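Local coordinates for lipoprotein (Clostridioides difficile, PDB 7RAG) that binds the CwlD amidase and allosterically activates it during spore formation, at residues A[54-59]-A[69-74]. Residues are numbered along the deposited sequence; the frame is centred on the assembly and turned at random.
Sequences YKLEVI and IEYQGD
Y54 and L56 pair with Y71 and I69 through four backbone hydrogen bonds, joining antiparallel strands 54-58 and 69-71, whose axes approach to 4.7 Å with their N-to-C directions 172° apart. The segments belong to the beta hairpin of strands 40-58 and 68-71. The bond from L56 N to I69 O, 2.9 Å long, is the straightest, at 175°. Between the two bonded pairs sits the non-hydrogen-bonded pair K55–E70, where E70 CA also makes a CA-H...O contact of 3.4 Å to Y54 O. Y54, L56, I69 and Y71 share one face of the sheet. There Y54 and Y71 meet through their CB atoms, 4.2 Å apart, while the Y54 ring turns away, meeting F100 edge-to-face and the Y48 ring of a second copy of the protein. L56 comes to the Y71 ring at its edge, near the ring plane, with CG 4.3 Å from CE2. On the opposite face K55 CG is anti to the backbone N (chi1 -178°), which sends its chain out over this face to cross that of E70 at a slant; K55 NZ lies 3.6 Å from E70 OE1, a long salt bridge. Strand 54-58 also pairs with a strand of that second copy, and I69 packs on S59 of the amidase chain. E70 OE1 has K79 as a second, distant partner, so the backbone ladder fixes the register while the loose charge pairing probably adds little.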
# COMPACT_ATOMS: atom_id res chain seq x y z
N TYR A 54 12.05 1.58 5.00
CA TYR A 54 13.30 1.78 4.29
C TYR A 54 12.99 2.25 2.87
O TYR A 54 12.07 1.74 2.22
CB TYR A 54 14.09 0.49 4.24
CG TYR A 54 14.77 0.09 5.53
CD1 TYR A 54 15.98 0.66 5.90
CD2 TYR A 54 14.23 -0.89 6.35
CE1 TYR A 54 16.63 0.27 7.06
CE2 TYR A 54 14.87 -1.27 7.53
CZ TYR A 54 16.07 -0.69 7.87
OH TYR A 54 16.73 -1.06 9.03
N LYS A 55 13.71 3.26 2.39
CA LYS A 55 13.64 3.64 0.98
C LYS A 55 15.04 3.64 0.41
O LYS A 55 15.95 4.24 0.99
CB LYS A 55 12.99 5.00 0.81
CG LYS A 55 12.85 5.45 -0.62
CD LYS A 55 11.72 6.46 -0.74
CE LYS A 55 11.82 7.26 -2.03
NZ LYS A 55 10.53 7.19 -2.79
N LEU A 56 15.24 2.92 -0.70
CA LEU A 56 16.48 2.96 -1.46
C LEU A 56 16.17 3.59 -2.80
O LEU A 56 15.37 3.05 -3.57
CB LEU A 56 17.09 1.57 -1.67
CG LEU A 56 16.81 0.45 -0.67
CD1 LEU A 56 17.69 -0.74 -1.02
CD2 LEU A 56 17.07 0.90 0.77
N GLU A 57 16.80 4.73 -3.10
CA GLU A 57 16.62 5.36 -4.39
C GLU A 57 17.96 5.47 -5.11
O GLU A 57 18.96 5.90 -4.53
CB GLU A 57 15.96 6.73 -4.25
CG GLU A 57 16.05 7.55 -5.53
CD GLU A 57 15.78 9.00 -5.28
OE1 GLU A 57 15.15 9.29 -4.24
OE2 GLU A 57 16.23 9.84 -6.11
N VAL A 58 17.97 5.10 -6.38
CA VAL A 58 19.20 5.09 -7.15
C VAL A 58 19.42 6.46 -7.78
O VAL A 58 18.50 7.05 -8.37
CB VAL A 58 19.17 4.01 -8.24
CG1 VAL A 58 20.56 3.85 -8.78
CG2 VAL A 58 18.66 2.71 -7.68
N ILE A 59 20.64 6.97 -7.66
CA ILE A 59 21.00 8.26 -8.23
C ILE A 59 22.06 8.13 -9.32
O ILE A 59 21.96 8.80 -10.35
CB ILE A 59 21.44 9.27 -7.15
CG1 ILE A 59 22.60 8.75 -6.32
CG2 ILE A 59 20.28 9.64 -6.24
CD1 ILE A 59 23.14 9.80 -5.37
N ILE A 69 13.10 1.56 -4.49
CA ILE A 69 12.43 0.45 -3.84
C ILE A 69 12.15 0.87 -2.41
O ILE A 69 13.05 1.34 -1.70
CB ILE A 69 13.28 -0.83 -3.86
CG1 ILE A 69 13.42 -1.34 -5.28
CG2 ILE A 69 12.65 -1.87 -2.99
CD1 ILE A 69 14.46 -2.45 -5.44
N GLU A 70 10.91 0.69 -1.98
CA GLU A 70 10.46 1.10 -0.66
C GLU A 70 9.93 -0.12 0.09
O GLU A 70 9.09 -0.85 -0.44
CB GLU A 70 9.38 2.16 -0.82
CG GLU A 70 9.18 3.04 0.36
CD GLU A 70 8.23 4.18 0.04
OE1 GLU A 70 8.40 4.80 -1.05
OE2 GLU A 70 7.32 4.45 0.87
N TYR A 71 10.45 -0.36 1.29
CA TYR A 71 10.03 -1.46 2.16
C TYR A 71 9.24 -0.88 3.33
O TYR A 71 9.79 -0.13 4.14
CB TYR A 71 11.24 -2.22 2.70
CG TYR A 71 12.13 -2.87 1.65
CD1 TYR A 71 11.94 -4.20 1.28
CD2 TYR A 71 13.15 -2.15 1.03
CE1 TYR A 71 12.75 -4.80 0.32
CE2 TYR A 71 13.97 -2.74 0.09
CZ TYR A 71 13.76 -4.06 -0.26
OH TYR A 71 14.56 -4.64 -1.20
N GLN A 72 7.95 -1.24 3.43
CA GLN A 72 7.06 -0.63 4.41
C GLN A 72 6.62 -1.61 5.49
O GLN A 72 6.77 -1.37 6.68
CB GLN A 72 5.82 -0.05 3.71
CG GLN A 72 6.10 0.77 2.48
CD GLN A 72 5.55 2.18 2.59
OE1 GLN A 72 5.02 2.57 3.63
NE2 GLN A 72 5.66 2.96 1.51
N GLY A 73 6.00 -2.70 5.08
CA GLY A 73 5.47 -3.68 5.99
C GLY A 73 5.56 -5.02 5.31
O GLY A 73 6.63 -5.47 4.89
N ASP A 74 4.40 -5.66 5.20
CA ASP A 74 4.22 -6.77 4.28
C ASP A 74 4.34 -6.33 2.82
O ASP A 74 4.17 -7.15 1.91
CB ASP A 74 2.85 -7.42 4.54